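Local structure of L-Ala-D/L-Glu Epimerase (Escherichia coli, 1JPD) at residues 31-36 and 48-53; 90-95 and 250-255; 226-231 and 246-251. The protein is an epimerase of the enolase superfamily, joining a mandelate racemase/muconate lactonizing enzyme-type N-terminal domain to a TIM-barrel-like C-terminal domain. All coordinates share one frame; numbering follows the deposited sequence.

Interaction 1: 31-36 and 48-53; sequences RVVVVE and CTPYPR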
loop_
_atom_site.group_PDB
_atom_site.type_symbol
_atom_site.label_atom_id
_atom_site.label_comp_id
_atom_site.label_asym_id
_atom_site.label_seq_id
_atom_site.Cartn_x
_atom_site.Cartn_y
_atom_site.Cartn_z
ATOM N N ARG A 31 0.764 14.917 0.254
ATOM C CA ARG A 31 2.122 15.425 0.207
ATOM C C ARG A 31 3.154 14.361 -0.111
ATOM O O ARG A 31 3.304 13.398 0.630
ATOM C CB ARG A 31 2.446 16.110 1.527
ATOM C CG ARG A 31 1.618 17.366 1.724
ATOM C CD ARG A 31 2.058 18.191 2.914
ATOM N NE ARG A 31 1.613 19.568 2.736
ATOM C CZ ARG A 31 2.334 20.518 2.144
ATOM N NH1 ARG A 31 3.548 20.244 1.682
ATOM N NH2 ARG A 31 1.833 21.740 1.994
ATOM N N VAL A 32 3.870 14.548 -1.217
ATOM C CA VAL A 32 4.887 13.592 -1.632
ATOM C C VAL A 32 6.250 14.235 -1.844
ATOM O O VAL A 32 6.357 15.421 -2.133
ATOM C CB VAL A 32 4.494 12.882 -2.950
ATOM C CG1 VAL A 32 3.108 12.271 -2.819
ATOM C CG2 VAL A 32 4.549 13.861 -4.111
ATOM N N VAL A 33 7.294 13.435 -1.696
ATOM C CA VAL A 33 8.646 13.912 -1.905
ATOM C C VAL A 33 9.218 13.152 -3.098
ATOM O O VAL A 33 9.175 11.916 -3.145
ATOM C CB VAL A 33 9.531 13.668 -0.668
ATOM C CG1 VAL A 33 10.970 13.990 -1.002
ATOM C CG2 VAL A 33 9.057 14.533 0.491
ATOM N N VAL A 34 9.746 13.891 -4.066
ATOM C CA VAL A 34 10.305 13.270 -5.255
ATOM C C VAL A 34 11.825 13.351 -5.288
ATOM O O VAL A 34 12.416 14.346 -4.862
ATOM C CB VAL A 34 9.774 13.937 -6.543
ATOM C CG1 VAL A 34 10.257 13.161 -7.756
ATOM C CG2 VAL A 34 8.262 14.013 -6.519
ATOM N N VAL A 35 12.447 12.293 -5.795
ATOM C CA VAL A 35 13.892 12.249 -5.929
ATOM C C VAL A 35 14.257 11.842 -7.345
ATOM O O VAL A 35 13.905 10.754 -7.808
ATOM C CB VAL A 35 14.538 11.249 -4.965
ATOM C CG1 VAL A 35 16.013 11.053 -5.338
ATOM C CG2 VAL A 35 14.411 11.761 -3.535
ATOM N N GLU A 36 14.970 12.724 -8.030
ATOM C CA GLU A 36 15.393 12.462 -9.394
ATOM C C GLU A 36 16.900 12.225 -9.431
ATOM O O GLU A 36 17.678 13.068 -8.988
ATOM C CB GLU A 36 15.007 13.648 -10.274
ATOM C CG GLU A 36 15.452 13.544 -11.714
ATOM C CD GLU A 36 14.749 14.550 -12.607
ATOM O OE1 GLU A 36 15.361 14.977 -13.608
ATOM O OE2 GLU A 36 13.580 14.905 -12.318
ATOM N N CYS A 48 7.762 9.167 -2.920
ATOM C CA CYS A 48 7.391 8.616 -1.624
ATOM C C CYS A 48 6.397 9.539 -0.925
ATOM O O CYS A 48 6.228 10.709 -1.298
ATOM C CB CYS A 48 8.624 8.401 -0.739
ATOM S SG CYS A 48 9.278 9.881 0.031
ATOM N N THR A 49 5.721 8.994 0.079
ATOM C CA THR A 49 4.737 9.750 0.836
ATOM C C THR A 49 5.030 9.647 2.322
ATOM O O THR A 49 4.744 8.628 2.936
ATOM C CB THR A 49 3.316 9.218 0.580
ATOM O OG1 THR A 49 2.986 9.406 -0.801
ATOM C CG2 THR A 49 2.297 9.954 1.446
ATOM N N PRO A 50 5.623 10.697 2.915
ATOM C CA PRO A 50 5.929 10.661 4.351
ATOM C C PRO A 50 4.694 10.200 5.140
ATOM O O PRO A 50 3.590 10.746 4.967
ATOM C CB PRO A 50 6.323 12.105 4.650
ATOM C CG PRO A 50 6.977 12.527 3.368
ATOM C CD PRO A 50 6.026 11.983 2.324
ATOM N N TYR A 51 4.892 9.195 5.994
ATOM C CA TYR A 51 3.811 8.615 6.795
ATOM C C TYR A 51 3.714 9.279 8.161
ATOM O O TYR A 51 4.491 8.964 9.066
ATOM C CB TYR A 51 4.052 7.100 6.966
ATOM C CG TYR A 51 2.815 6.275 7.272
ATOM C CD1 TYR A 51 1.539 6.832 7.202
ATOM C CD2 TYR A 51 2.920 4.923 7.597
ATOM C CE1 TYR A 51 0.400 6.062 7.447
ATOM C CE2 TYR A 51 1.788 4.144 7.843
ATOM C CZ TYR A 51 0.533 4.722 7.765
ATOM O OH TYR A 51 -0.594 3.968 7.991
ATOM N N PRO A 52 2.757 10.208 8.330
ATOM C CA PRO A 52 2.592 10.903 9.612
ATOM C C PRO A 52 2.569 9.944 10.802
ATOM O O PRO A 52 3.338 10.106 11.757
ATOM C CB PRO A 52 1.265 11.648 9.435
ATOM C CG PRO A 52 1.259 11.970 7.969
ATOM C CD PRO A 52 1.746 10.660 7.354
ATOM N N ARG A 53 1.711 8.928 10.722
ATOM C CA ARG A 53 1.577 7.960 11.807
ATOM C C ARG A 53 2.872 7.264 12.255
ATOM O O ARG A 53 2.868 6.543 13.253
ATOM C CB ARG A 53 0.529 6.896 11.451
ATOM C CG ARG A 53 0.097 6.083 12.664
ATOM C CD ARG A 53 -0.812 4.939 12.288
ATOM N NE ARG A 53 -1.124 4.075 13.427
ATOM C CZ ARG A 53 -0.244 3.698 14.350
ATOM N NH1 ARG A 53 1.014 4.115 14.296
ATOM N NH2 ARG A 53 -0.612 2.865 15.310
HETATM O O HOH W 1 2.646 13.230 3.313
#

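Interaction 2: 90-95 and 250-255; sequences ARNALD and KLDKTG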
loop_
_atom_site.group_PDB
_atom_site.type_symbol
_atom_site.label_atom_id
_atom_site.label_comp_id
_atom_site.label_asym_id
_atom_site.label_seq_id
_atom_site.Cartn_x
_atom_site.Cartn_y
_atom_site.Cartn_z
ATOM N N ALA A 90 11.745 8.017 3.217
ATOM C CA ALA A 90 13.000 8.476 2.633
ATOM C C ALA A 90 13.661 7.363 1.838
ATOM O O ALA A 90 13.931 7.517 0.643
ATOM C CB ALA A 90 13.952 8.985 3.725
ATOM N N ARG A 91 13.917 6.233 2.483
ATOM C CA ARG A 91 14.557 5.147 1.765
ATOM C C ARG A 91 13.714 4.697 0.577
ATOM O O ARG A 91 14.256 4.279 -0.445
ATOM C CB ARG A 91 14.836 3.955 2.681
ATOM C CG ARG A 91 15.780 2.939 2.044
ATOM C CD ARG A 91 16.196 1.844 3.008
ATOM N NE ARG A 91 15.157 0.834 3.204
ATOM C CZ ARG A 91 15.269 -0.196 4.038
ATOM N NH1 ARG A 91 16.375 -0.349 4.756
ATOM N NH2 ARG A 91 14.279 -1.074 4.147
ATOM N N ASN A 92 12.393 4.797 0.700
ATOM C CA ASN A 92 11.509 4.385 -0.383
ATOM C C ASN A 92 11.750 5.205 -1.647
ATOM O O ASN A 92 11.862 4.643 -2.744
ATOM C CB ASN A 92 10.045 4.497 0.045
ATOM C CG ASN A 92 9.091 3.945 -1.001
ATOM O OD1 ASN A 92 9.396 2.952 -1.676
ATOM N ND2 ASN A 92 7.925 4.575 -1.133
ATOM N N ALA A 93 11.835 6.526 -1.504
ATOM C CA ALA A 93 12.078 7.380 -2.662
ATOM C C ALA A 93 13.421 7.035 -3.317
ATOM O O ALA A 93 13.506 6.896 -4.541
ATOM C CB ALA A 93 12.058 8.834 -2.258
ATOM N N LEU A 94 14.466 6.877 -2.510
ATOM C CA LEU A 94 15.780 6.558 -3.058
ATOM C C LEU A 94 15.846 5.178 -3.697
ATOM O O LEU A 94 16.351 5.020 -4.815
ATOM C CB LEU A 94 16.849 6.676 -1.973
ATOM C CG LEU A 94 17.000 8.102 -1.454
ATOM C CD1 LEU A 94 18.028 8.142 -0.341
ATOM C CD2 LEU A 94 17.388 9.020 -2.599
ATOM N N ASP A 95 15.338 4.179 -2.987
ATOM C CA ASP A 95 15.349 2.816 -3.495
ATOM C C ASP A 95 14.594 2.759 -4.821
ATOM O O ASP A 95 15.061 2.157 -5.785
ATOM C CB ASP A 95 14.724 1.865 -2.464
ATOM C CG ASP A 95 14.787 0.406 -2.891
ATOM O OD1 ASP A 95 13.827 -0.086 -3.515
ATOM O OD2 ASP A 95 15.804 -0.255 -2.610
ATOM N N LYS A 250 3.374 -2.192 1.884
ATOM C CA LYS A 250 3.373 -0.834 1.333
ATOM C C LYS A 250 4.813 -0.370 1.266
ATOM O O LYS A 250 5.547 -0.457 2.260
ATOM C CB LYS A 250 2.576 0.121 2.212
ATOM C CG LYS A 250 1.095 -0.115 2.167
ATOM C CD LYS A 250 0.352 0.942 2.951
ATOM C CE LYS A 250 -1.124 0.646 2.946
ATOM N NZ LYS A 250 -1.904 1.698 3.634
ATOM N N LEU A 251 5.220 0.122 0.101
ATOM C CA LEU A 251 6.599 0.569 -0.087
ATOM C C LEU A 251 7.065 1.646 0.894
ATOM O O LEU A 251 8.231 1.654 1.283
ATOM C CB LEU A 251 6.814 1.045 -1.526
ATOM C CG LEU A 251 6.495 0.017 -2.612
ATOM C CD1 LEU A 251 7.112 0.491 -3.918
ATOM C CD2 LEU A 251 7.035 -1.349 -2.232
ATOM N N ASP A 252 6.173 2.547 1.297
ATOM C CA ASP A 252 6.543 3.584 2.253
ATOM C C ASP A 252 6.875 2.980 3.623
ATOM O O ASP A 252 7.657 3.552 4.381
ATOM C CB ASP A 252 5.416 4.616 2.416
ATOM C CG ASP A 252 5.224 5.485 1.180
ATOM O OD1 ASP A 252 6.197 6.141 0.750
ATOM O OD2 ASP A 252 4.094 5.521 0.642
ATOM N N LYS A 253 6.281 1.832 3.945
ATOM C CA LYS A 253 6.548 1.181 5.225
ATOM C C LYS A 253 7.761 0.244 5.132
ATOM O O LYS A 253 8.533 0.138 6.083
ATOM C CB LYS A 253 5.319 0.391 5.706
ATOM C CG LYS A 253 4.075 1.230 5.997
ATOM C CD LYS A 253 2.922 0.367 6.534
ATOM C CE LYS A 253 2.493 -0.689 5.508
ATOM N NZ LYS A 253 1.424 -1.617 6.017
ATOM N N THR A 254 7.925 -0.439 4.000
ATOM C CA THR A 254 9.062 -1.353 3.822
ATOM C C THR A 254 10.311 -0.554 3.475
ATOM O O THR A 254 11.429 -1.056 3.564
ATOM C CB THR A 254 8.852 -2.353 2.657
ATOM O OG1 THR A 254 8.694 -1.623 1.431
ATOM C CG2 THR A 254 7.636 -3.236 2.896
ATOM N N GLY A 255 10.108 0.687 3.053
ATOM C CA GLY A 255 11.227 1.529 2.693
ATOM C C GLY A 255 11.809 1.200 1.331
ATOM O O GLY A 255 13.028 1.179 1.168
#

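Interaction 3: 226-231 and 246-251; sequences CADESC and MVNIKL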
loop_
_atom_site.group_PDB
_atom_site.type_symbol
_atom_site.label_atom_id
_atom_site.label_comp_id
_atom_site.label_asym_id
_atom_site.label_seq_id
_atom_site.Cartn_x
_atom_site.Cartn_y
_atom_site.Cartn_z
ATOM N N CYS A 226 -5.817 -9.395 8.303
ATOM C CA CYS A 226 -4.601 -8.757 7.775
ATOM C C CYS A 226 -3.944 -7.661 8.605
ATOM O O CYS A 226 -4.614 -6.809 9.189
ATOM C CB CYS A 226 -4.877 -8.189 6.375
ATOM S SG CYS A 226 -3.397 -7.708 5.453
ATOM N N ALA A 227 -2.616 -7.683 8.626
ATOM C CA ALA A 227 -1.839 -6.688 9.351
ATOM C C ALA A 227 -1.536 -5.535 8.405
ATOM O O ALA A 227 -1.141 -5.753 7.253
ATOM C CB ALA A 227 -0.536 -7.300 9.857
ATOM N N ASP A 228 -1.738 -4.312 8.893
ATOM C CA ASP A 228 -1.471 -3.111 8.109
ATOM C C ASP A 228 -0.471 -2.259 8.883
ATOM O O ASP A 228 0.724 -2.287 8.598
ATOM C CB ASP A 228 -2.762 -2.323 7.881
ATOM C CG ASP A 228 -2.578 -1.164 6.909
ATOM O OD1 ASP A 228 -1.449 -0.980 6.397
ATOM O OD2 ASP A 228 -3.573 -0.444 6.659
ATOM N N GLU A 229 -0.955 -1.506 9.866
ATOM C CA GLU A 229 -0.060 -0.680 10.662
ATOM C C GLU A 229 0.926 -1.564 11.419
ATOM O O GLU A 229 2.035 -1.141 11.702
ATOM C CB GLU A 229 -0.842 0.208 11.647
ATOM C CG GLU A 229 -1.528 1.420 11.002
ATOM C CD GLU A 229 -2.835 1.064 10.292
ATOM O OE1 GLU A 229 -3.048 -0.129 9.966
ATOM O OE2 GLU A 229 -3.650 1.982 10.045
ATOM N N SER A 230 0.533 -2.796 11.726
ATOM C CA SER A 230 1.411 -3.707 12.461
ATOM C C SER A 230 2.502 -4.337 11.613
ATOM O O SER A 230 3.396 -4.984 12.147
ATOM C CB SER A 230 0.602 -4.824 13.117
ATOM O OG SER A 230 -0.334 -4.301 14.042
ATOM N N CYS A 231 2.439 -4.150 10.301
ATOM C CA CYS A 231 3.445 -4.719 9.414
ATOM C C CYS A 231 4.269 -3.700 8.624
ATOM O O CYS A 231 3.725 -3.007 7.766
ATOM C CB CYS A 231 2.782 -5.654 8.416
ATOM S SG CYS A 231 3.911 -6.171 7.115
ATOM N N MET A 246 -2.572 -12.550 7.059
ATOM C CA MET A 246 -2.093 -11.761 5.919
ATOM C C MET A 246 -1.369 -10.474 6.335
ATOM O O MET A 246 -1.625 -9.928 7.409
ATOM C CB MET A 246 -3.295 -11.404 5.032
ATOM C CG MET A 246 -2.982 -10.658 3.747
ATOM S SD MET A 246 -4.528 -10.230 2.896
ATOM C CE MET A 246 -5.106 -11.890 2.434
ATOM N N VAL A 247 -0.464 -9.999 5.483
ATOM C CA VAL A 247 0.261 -8.761 5.749
ATOM C C VAL A 247 0.017 -7.811 4.587
ATOM O O VAL A 247 0.001 -8.233 3.434
ATOM C CB VAL A 247 1.789 -8.993 5.884
ATOM C CG1 VAL A 247 2.077 -9.929 7.042
ATOM C CG2 VAL A 247 2.352 -9.559 4.593
ATOM N N ASN A 248 -0.198 -6.536 4.887
ATOM C CA ASN A 248 -0.424 -5.535 3.846
ATOM C C ASN A 248 0.915 -4.846 3.567
ATOM O O ASN A 248 1.410 -4.078 4.393
ATOM C CB ASN A 248 -1.453 -4.509 4.330
ATOM C CG ASN A 248 -1.774 -3.457 3.283
ATOM O OD1 ASN A 248 -0.884 -2.956 2.596
ATOM N ND2 ASN A 248 -3.046 -3.100 3.171
ATOM N N ILE A 249 1.505 -5.132 2.412
ATOM C CA ILE A 249 2.792 -4.546 2.033
ATOM C C ILE A 249 2.640 -3.177 1.371
ATOM O O ILE A 249 1.874 -3.021 0.421
ATOM C CB ILE A 249 3.557 -5.462 1.039
ATOM C CG1 ILE A 249 3.842 -6.817 1.687
ATOM C CG2 ILE A 249 4.861 -4.792 0.604
ATOM C CD1 ILE A 249 4.383 -7.859 0.717
ATOM N N LYS A 250 3.374 -2.192 1.884
ATOM C CA LYS A 250 3.373 -0.834 1.333
ATOM C C LYS A 250 4.813 -0.370 1.266
ATOM O O LYS A 250 5.547 -0.457 2.260
ATOM C CB LYS A 250 2.576 0.121 2.212
ATOM C CG LYS A 250 1.095 -0.115 2.167
ATOM C CD LYS A 250 0.352 0.942 2.951
ATOM C CE LYS A 250 -1.124 0.646 2.946
ATOM N NZ LYS A 250 -1.904 1.698 3.634
ATOM N N LEU A 251 5.220 0.122 0.101
ATOM C CA LEU A 251 6.599 0.569 -0.087
ATOM C C LEU A 251 7.065 1.646 0.894
ATOM O O LEU A 251 8.231 1.654 1.283
ATOM C CB LEU A 251 6.814 1.045 -1.526
ATOM C CG LEU A 251 6.495 0.017 -2.612
ATOM C CD1 LEU A 251 7.112 0.491 -3.918
ATOM C CD2 LEU A 251 7.035 -1.349 -2.232
HETATM O O HOH W 2 4.721 -3.018 4.595
#

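Interaction 1: 31-36 and 48-53
V33 and C48 face each other as a hydrogen-bonded antiparallel pair, and their side chains lie on the same face of the sheet. V33 N donates to C48 O at 3.0 Å, with an N-H...O angle of 158°, and C48 N returns a more bent bond to V33 O at 3.1 Å. On that shared face the thiol of C48 approaches the branch point of V33, with C48 SG 3.9 Å from V33 CB. V33 CG2, set anti to the carbonyl carbon and beside the backbone N (CG1 having taken the place anti to N, chi1 172°), is the methyl that reaches the proline, touching P50 CG at 4.1 Å. The two side chains meet at about a right angle, methyl CG2 against ring atom CG.

V32 projects to the opposite side of the strand and meets T49 obliquely, its CG1 lying 3.5 Å from T49 OG1. This is a packing contact, since the hydroxyl has its polar partner in L280 O. The register then opens beyond C48. R31 O no longer finds a backbone donor in 48-53; it packs against P50 CD at 3.5 Å, and water 1 spans the growing separation by donating to R31 O (2.8 Å) and to P50 O (3.1 Å).

The contact thus marks where the chain leaving strand 42-48 departs from strand 29-39, the middle strand of the three-stranded antiparallel sheet. Helix 58-66 lies against V33 and P50 through D58, with V61 also touching the proline, while A89, N92 and A93 of helix 89-104 pack on C48. On the other side V32 leans on W14 of strand 6-15.

Interaction 2: 90-95 and 250-255
The guanidinium of R91 meets the end of helix 251-254 edge-on, with two carbonyl oxygens close to its plane. NE donates to G255 O at 3.0 Å, nearly straight at 162°, and NH2 donates to T254 O at 2.9 Å. Two bonds from one edge fix the rotation of the group; the side chain runs extended to CD and then bends (chi3 77°) to present that edge. The aliphatic part of R91 follows the same oxygen, with CG 3.4 Å from G255 O.

The second flat group is the amide of N92. Its ND2 bonds D252 OD1 at 3.0 Å from above the carboxylate, the two planes standing 87° apart, while its OD1 packs against L251 CB at 3.2 Å. D252 OD1 also accepts from T49 N, so one carboxylate oxygen gathers two donors of the N-terminal domain.

G255 leaves the helix with positive phi, its carbonyl carbon 3.6 Å from N92 CA. An arginine set against the carbonyls at and just after the C-terminal end of a helix is probably favourable electrostatically. Here it docks the short helix after barrel strand 246-249 onto helix 89-104, joining the N-terminal and barrel domains whose combination characterises the enolase superfamily.

Interaction 3: 226-231 and 246-251
C226 and M246, followed by A227 and V247, pair as neighbouring parallel strands, and two backbone bonds hold them. A227 N donates to M246 O at 2.7 Å, and N248 N donates to A227 O, also at 2.7 Å. M246 O is met a second time by a CA-H...O contact from C226 CA.

Each face of the pair carries a sulfur-hydrocarbon contact. On one, C226 SG lies alongside M246, 3.4 Å from CG, and reaches along the strand to N248 CB at 3.9 Å; the thiol is thrown forward over the neighbouring strand because it stands anti to the backbone N (chi1 -167°). On the other face C231, brought back by the type I turn from D228, sets its SG 3.7 Å from V247 CB. L240 of helix 237-240 covers A227, V247 and C231 there.

Toward the C-terminal ends of the strands charged and polar groups take over. D228 OD1 has a long salt bridge to K250 NZ (3.9 Å), the lysine chain passing obliquely to the aspartate; the stronger partner of that oxygen is K253 NZ. The N248 amide carbon CG lies 4.0 Å from D228 OD1, and N248 ND2 is hydrogen-bonded to E205 OE2. Water 2 accepts from K250 N at 3.1 Å and gives a weak bond to C231 O.

The chemistry therefore changes along the beta-alpha-beta unit, from backbone bonds and sulfur packing within the sheet to acids and lysines toward those ends. TIM-barrel enzymes carry their active sites at that end. Shared between two lysines, D228 OD1 ties the loop after strand 225-227 to the segment that follows strand 246-249.

Following the chain from the N terminus, interaction 1 closes first, as the exit of strand 42-48 returns alongside strand 29-39 within the N-terminal domain. Interaction 2 opens later, on helix 89-104, and closes only after more than 150 residues, on helix 251-254 of the barrel. Interaction 3 opens and closes within that span, joining consecutive strands of the barrel, and it ends on the same stretch as interaction 2, with K250 and L251 in common. None of the loops cross. Neighbouring residues of helix 251-254 connect the three: D252 joins interaction 2 to interaction 1, and K253 joins it to interaction 3, where its NZ also bonds N248 O, linking sheet, domain interface and barrel.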